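Local coordinates for protein Xaa-Pro dipeptidase (Mycobacterium tuberculosis, PDB 5E2C) that is probably a metal-dependent exopeptidase of the prolidase type, represented here by its N-terminal domain without the downstream peptidase domain, at residues D18-S23 with G124-L129; L41-F44 with D49-L52. One frame throughout, in Å; residues are numbered along the deposited sequence.

Contact 1 of 2, residues D18-S23 with G124-L129; sequences DAMLIS and GTVESL
Met20, present as selenomethionine, meets Thr125 through side chains alone, a good example of how a sheet face receives a chain that has already left the sheet. The two side chains run past one another in opposing directions, so the selenium lies alongside the threonine branch point: SE of Met20 is 3.6 Å from CB of Thr125 and 3.9 Å from its CG2. Extended from the strand with CG anti to the backbone N, Met20 then bends at chi2 (148°), which lays SE and the terminal methyl against the threonine; CE of Met20 comes within 4.0 Å of CB of Thr125. The hydroxyl of Thr125 is engaged with the carbonyl of Ala122. Next along, Ile22 meets Val126 at a slant, CG1 of Ile22 touching the CG2 methyl of Val126 at 4.1 Å. Spacing follows from these lengths: the CA atoms of Ile22 and Val126 stand 8.3 Å apart, well beyond the separation of paired strands. The residues 124-129 are themselves tightly wound, with the N-H of Ser128 bonded to O of Gly124. OG of Ser128 also donates to O of Thr125 at 2.6 Å, tilted 24° from the carbonyl plane.

All four touching residues are buried. Strand 19-22 runs between strands 40-44 and 92-95, and the face bearing Met20 and Ile22 is shared by two helices: Met20 touches Ile12 of helix 3-14, while Ile22 packs on Val28 and Leu31 of helix 25-32. Thr125 reaches Leu8 and Gln11 of the first helix and Val126 reaches Asn27 of the second, bringing the segment after strand 118-121 against both.

Contact 2 of 2, residues L41-F44 with D49-L52; sequences LLVF and DAVL
The Phe44 ring turns its edge to the backbone of Asp49, whose carbonyl O lies near the ring plane, 3.5 Å from CE1 of Phe44. Such an approach sets the electron-rich oxygen against the positive C-H rim of the ring; the Phe44 side chain also touches Ala19, Ala88 and Val90. A second flat group, the peptide joining Val51 to Leu52, carries a methyl over one face: CD1 of Leu41 is 3.5 Å from O of Val51. CD1 of Leu41 also reaches CD1 of Leu52 at 4.1 Å.

Strands 40-44 and 51-54 form an antiparallel beta hairpin within the mixed sheet of this creatinase/prolidase N-terminal domain. Leu42 and Val51 are its hydrogen-bonded pair. N of Leu42 donates to O of Val51 at 2.8 Å, nearly straight at 171°, and N of Val51 returns a bond to O of Leu42 at 3.0 Å, bent to 157°; both donors lie in the carbonyl planes. Leu41 and Leu52 form the adjacent non-hydrogen-bonded pair. Leu42 and Val51 project from one face, where both touch Leu81 of helix 77-87, while Val43 projects from the other, onto helix 3-14. Toward the turn, O of Leu42 also receives a C-H contact from CA of Ala50 at 3.1 Å, and CB of Ala50 rests 4.1 Å from CG2 of Val43.

Contacts 1 and 2 meet through one sheet. Their centres are 11 Å apart, and strands 19-22 and 40-44 are direct neighbours: N of Ile22 lies 2.7 Å from O of Leu41, and N of Met20 lies 2.8 Å from O of Val43, both probable hydrogen bonds. Contact 2 is local, a hairpin formed within the hundred residues that separate the two segments of contact 1. Helix 3-14 covers part of both, since Met20 and Val43 each touch Ile12. Both contacts lie within the N-terminal domain. The peptidase domain expected from the family, where the metal site would lie, is absent from this chain.

Contact 1 of 2, residues D18-S23 with G124-L129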
ATOM      1  N   ASP A  18       7.915  14.799  14.387  1.00 12.44           N
ATOM      2  CA  ASP A  18       7.096  15.798  15.070  1.00 14.01           C
ATOM      3  C   ASP A  18       5.647  15.354  15.227  1.00 13.59           C
ATOM      4  O   ASP A  18       4.919  15.886  16.074  1.00 12.53           O
ATOM      5  CB  ASP A  18       7.167  17.116  14.316  1.00 17.16           C
ATOM      6  CG  ASP A  18       8.596  17.566  14.120  1.00 20.14           C
ATOM      7  OD1 ASP A  18       9.263  17.815  15.141  1.00 21.83           O
ATOM      8  OD2 ASP A  18       9.074  17.625  12.971  1.00 21.86           O
ATOM      9  N   ALA A  19       5.243  14.378  14.417  1.00 11.35           N
ATOM     10  CA  ALA A  19       3.889  13.793  14.488  1.00 10.24           C
ATOM     11  C   ALA A  19       3.895  12.477  13.726  1.00 11.14           C
ATOM     12  O   ALA A  19       4.850  12.154  13.004  1.00 10.02           O
ATOM     13  CB  ALA A  19       2.842  14.741  13.914  1.00  9.86           C
HETATM   14  N   MSE A  20       2.831  11.710  13.922  1.00 11.16           N
HETATM   15  CA  MSE A  20       2.641  10.466  13.228  1.00 11.93           C
HETATM   16  C   MSE A  20       1.206  10.330  12.809  1.00  9.62           C
HETATM   17  O   MSE A  20       0.273  10.604  13.587  1.00  8.84           O
HETATM   18  CB  MSE A  20       2.984   9.334  14.171  1.00 14.62           C
HETATM   19  CG  MSE A  20       2.681   8.048  13.459  1.00 20.37           C
HETATM   20 SE   MSE A  20       3.915   6.710  14.074  1.00 29.62          SE
HETATM   21  CE  MSE A  20       3.408   5.326  12.760  1.00 24.32           C
ATOM     22  N   LEU A  21       1.040   9.891  11.574  1.00  8.86           N
ATOM     23  CA  LEU A  21      -0.254   9.487  11.036  1.00  8.62           C
ATOM     24  C   LEU A  21      -0.386   7.983  11.199  1.00  8.41           C
ATOM     25  O   LEU A  21       0.442   7.209  10.697  1.00  7.18           O
ATOM     26  CB  LEU A  21      -0.339   9.826   9.551  1.00  9.03           C
ATOM     27  CG  LEU A  21      -1.610   9.354   8.842  1.00  9.19           C
ATOM     28  CD1 LEU A  21      -2.839  10.027   9.454  1.00  9.12           C
ATOM     29  CD2 LEU A  21      -1.483   9.658   7.356  1.00 10.07           C
ATOM     30  N   ILE A  22      -1.410   7.563  11.919  1.00  7.71           N
ATOM     31  CA  ILE A  22      -1.694   6.141  12.087  1.00  8.02           C
ATOM     32  C   ILE A  22      -2.847   5.732  11.160  1.00  8.53           C
ATOM     33  O   ILE A  22      -3.949   6.293  11.227  1.00  8.51           O
ATOM     34  CB  ILE A  22      -2.020   5.811  13.551  1.00  9.04           C
ATOM     35  CG1 ILE A  22      -0.854   6.246  14.445  1.00 10.37           C
ATOM     36  CG2 ILE A  22      -2.269   4.318  13.737  1.00  9.27           C
ATOM     37  CD1 ILE A  22      -1.071   7.568  15.087  1.00 12.02           C
ATOM     38  N   SER A  23      -2.567   4.758  10.293  1.00  8.76           N
ATOM     39  CA  SER A  23      -3.498   4.307   9.250  1.00  9.55           C
ATOM     40  C   SER A  23      -3.956   2.835   9.417  1.00 10.66           C
ATOM     41  O   SER A  23      -4.980   2.434   8.834  1.00 11.79           O
ATOM     42  CB  SER A  23      -2.854   4.460   7.868  1.00 10.13           C
ATOM     43  OG  SER A  23      -2.481   5.811   7.593  1.00 12.09           O
ATOM     44  N   GLY A 124       6.003   0.374  12.612  1.00 12.05           N
ATOM     45  CA  GLY A 124       6.605  -0.262  13.772  1.00 11.83           C
ATOM     46  C   GLY A 124       6.565   0.600  15.014  1.00 12.72           C
ATOM     47  O   GLY A 124       6.798   0.113  16.118  1.00 13.48           O
ATOM     48  N   THR A 125       6.274   1.883  14.846  1.00 12.62           N
ATOM     49  CA  THR A 125       6.323   2.804  15.961  1.00 12.63           C
ATOM     50  C   THR A 125       5.248   2.446  16.991  1.00 13.27           C
ATOM     51  O   THR A 125       5.529   2.375  18.193  1.00 13.13           O
ATOM     52  CB  THR A 125       6.189   4.263  15.497  1.00 14.57           C
ATOM     53  OG1 THR A 125       7.185   4.536  14.506  1.00 14.01           O
ATOM     54  CG2 THR A 125       6.408   5.210  16.649  1.00 16.10           C
ATOM     55  N   VAL A 126       4.034   2.173  16.529  1.00 11.07           N
ATOM     56  CA  VAL A 126       2.970   1.828  17.471  1.00 12.31           C
ATOM     57  C   VAL A 126       3.203   0.436  18.068  1.00 12.88           C
ATOM     58  O   VAL A 126       3.000   0.230  19.258  1.00 12.50           O
ATOM     59  CB  VAL A 126       1.589   1.874  16.813  1.00 12.34           C
ATOM     60  CG1 VAL A 126       0.519   1.582  17.856  1.00 12.81           C
ATOM     61  CG2 VAL A 126       1.369   3.214  16.118  1.00 11.94           C
ATOM     62  N   GLU A 127       3.640  -0.502  17.230  1.00 13.33           N
ATOM     63  CA  GLU A 127       3.940  -1.868  17.653  1.00 14.39           C
ATOM     64  C   GLU A 127       4.963  -1.873  18.779  1.00 15.52           C
ATOM     65  O   GLU A 127       4.883  -2.711  19.683  1.00 15.51           O
ATOM     66  CB  GLU A 127       4.467  -2.695  16.468  1.00 15.50           C
ATOM     67  CG  GLU A 127       3.411  -3.075  15.432  1.00 16.45           C
ATOM     68  CD  GLU A 127       2.995  -1.938  14.486  1.00 15.94           C
ATOM     69  OE1 GLU A 127       3.580  -0.833  14.539  1.00 16.77           O
ATOM     70  OE2 GLU A 127       2.097  -2.165  13.658  1.00 17.36           O
ATOM     71  N   SER A 128       5.908  -0.925  18.747  1.00 13.15           N
ATOM     72  CA  SER A 128       6.963  -0.854  19.768  1.00 14.88           C
ATOM     73  C   SER A 128       6.414  -0.699  21.192  1.00 18.44           C
ATOM     74  O   SER A 128       7.134  -0.930  22.165  1.00 19.46           O
ATOM     75  CB  SER A 128       7.939   0.292  19.465  1.00 16.14           C
ATOM     76  OG  SER A 128       7.368   1.559  19.777  1.00 18.08           O
ATOM     77  N   LEU A 129       5.157  -0.279  21.305  1.00 18.51           N
ATOM     78  CA  LEU A 129       4.515  -0.085  22.604  1.00 20.71           C
ATOM     79  C   LEU A 129       3.937  -1.372  23.228  1.00 24.80           C
ATOM     80  O   LEU A 129       3.675  -1.412  24.428  1.00 29.94           O
ATOM     81  CB  LEU A 129       3.391   0.952  22.466  1.00 18.97           C
ATOM     82  CG  LEU A 129       3.687   2.274  21.759  1.00 20.35           C
ATOM     83  CD1 LEU A 129       2.411   3.091  21.634  1.00 20.65           C
ATOM     84  CD2 LEU A 129       4.761   3.082  22.468  1.00 21.85           C
TER

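Contact 2 of 2, residues L41-F44 with D49-L52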
ATOM      1  N   LEU A  41      -5.663   8.383  12.552  1.00  7.99           N
ATOM      2  CA  LEU A  41      -5.392   9.126  13.770  1.00  8.60           C
ATOM      3  C   LEU A  41      -4.094   9.906  13.580  1.00  8.64           C
ATOM      4  O   LEU A  41      -3.118   9.367  13.044  1.00  8.88           O
ATOM      5  CB  LEU A  41      -5.253   8.154  14.944  1.00  9.29           C
ATOM      6  CG  LEU A  41      -5.078   8.772  16.320  1.00  9.28           C
ATOM      7  CD1 LEU A  41      -6.390   9.420  16.741  1.00 10.35           C
ATOM      8  CD2 LEU A  41      -4.649   7.710  17.311  1.00  9.77           C
ATOM      9  N   LEU A  42      -4.110  11.178  13.965  1.00  8.50           N
ATOM     10  CA  LEU A  42      -2.894  12.019  13.962  1.00  8.67           C
ATOM     11  C   LEU A  42      -2.448  12.253  15.414  1.00  8.97           C
ATOM     12  O   LEU A  42      -3.221  12.755  16.222  1.00  9.05           O
ATOM     13  CB  LEU A  42      -3.197  13.348  13.268  1.00  9.21           C
ATOM     14  CG  LEU A  42      -2.093  14.403  13.204  1.00  9.12           C
ATOM     15  CD1 LEU A  42      -0.867  13.846  12.485  1.00  9.37           C
ATOM     16  CD2 LEU A  42      -2.601  15.680  12.538  1.00  9.25           C
ATOM     17  N   VAL A  43      -1.221  11.868  15.753  1.00  8.76           N
ATOM     18  CA  VAL A  43      -0.701  12.092  17.094  1.00  8.80           C
ATOM     19  C   VAL A  43       0.540  12.962  16.992  1.00 10.18           C
ATOM     20  O   VAL A  43       1.437  12.651  16.193  1.00 10.15           O
ATOM     21  CB  VAL A  43      -0.330  10.760  17.778  1.00  9.56           C
ATOM     22  CG1 VAL A  43       0.240  11.001  19.162  1.00 10.09           C
ATOM     23  CG2 VAL A  43      -1.558   9.877  17.867  1.00 10.00           C
ATOM     24  N   PHE A  44       0.582  14.036  17.797  1.00 10.50           N
ATOM     25  CA  PHE A  44       1.720  14.968  17.812  1.00 10.91           C
ATOM     26  C   PHE A  44       2.754  14.577  18.854  1.00 12.99           C
ATOM     27  O   PHE A  44       2.418  13.995  19.877  1.00 13.96           O
ATOM     28  CB  PHE A  44       1.264  16.393  18.095  1.00 12.41           C
ATOM     29  CG  PHE A  44       0.302  16.955  17.073  1.00 12.55           C
ATOM     30  CD1 PHE A  44      -1.065  16.794  17.228  1.00 13.97           C
ATOM     31  CD2 PHE A  44       0.766  17.655  15.952  1.00 14.35           C
ATOM     32  CE1 PHE A  44      -1.952  17.320  16.303  1.00 14.28           C
ATOM     33  CE2 PHE A  44      -0.126  18.174  15.018  1.00 13.34           C
ATOM     34  CZ  PHE A  44      -1.484  18.006  15.194  1.00 13.95           C
ATOM     35  N   ASP A  49      -3.180  17.760  21.293  1.00 16.20           N
ATOM     36  CA  ASP A  49      -4.016  16.573  21.354  1.00 17.17           C
ATOM     37  C   ASP A  49      -4.178  15.933  19.983  1.00 15.20           C
ATOM     38  O   ASP A  49      -4.097  16.597  18.932  1.00 14.86           O
ATOM     39  CB  ASP A  49      -5.407  16.905  21.897  1.00 20.43           C
ATOM     40  CG  ASP A  49      -5.383  17.382  23.340  1.00 27.03           C
ATOM     41  OD1 ASP A  49      -4.553  16.892  24.151  1.00 31.77           O
ATOM     42  OD2 ASP A  49      -6.228  18.236  23.664  1.00 37.55           O
ATOM     43  N   ALA A  50      -4.439  14.631  20.021  1.00 14.14           N
ATOM     44  CA  ALA A  50      -4.607  13.830  18.818  1.00 12.52           C
ATOM     45  C   ALA A  50      -5.909  14.153  18.095  1.00 12.51           C
ATOM     46  O   ALA A  50      -6.860  14.658  18.691  1.00 13.25           O
ATOM     47  CB  ALA A  50      -4.544  12.353  19.172  1.00 14.15           C
ATOM     48  N   VAL A  51      -5.938  13.883  16.795  1.00 11.27           N
ATOM     49  CA  VAL A  51      -7.137  14.114  15.987  1.00 10.74           C
ATOM     50  C   VAL A  51      -7.519  12.802  15.301  1.00 10.87           C
ATOM     51  O   VAL A  51      -6.682  12.185  14.617  1.00 10.84           O
ATOM     52  CB  VAL A  51      -6.904  15.227  14.935  1.00 11.58           C
ATOM     53  CG1 VAL A  51      -8.187  15.526  14.182  1.00 11.78           C
ATOM     54  CG2 VAL A  51      -6.339  16.491  15.593  1.00 11.49           C
ATOM     55  N   LEU A  52      -8.774  12.378  15.486  1.00 10.36           N
ATOM     56  CA  LEU A  52      -9.311  11.192  14.809  1.00 10.76           C
ATOM     57  C   LEU A  52     -10.095  11.649  13.588  1.00 10.85           C
ATOM     58  O   LEU A  52     -10.794  12.643  13.656  1.00 12.17           O
ATOM     59  CB  LEU A  52     -10.223  10.414  15.760  1.00 10.59           C
ATOM     60  CG  LEU A  52     -10.863   9.129  15.238  1.00 10.88           C
ATOM     61  CD1 LEU A  52      -9.824   8.033  15.089  1.00 11.43           C
ATOM     62  CD2 LEU A  52     -11.931   8.682  16.226  1.00 12.74           C
TER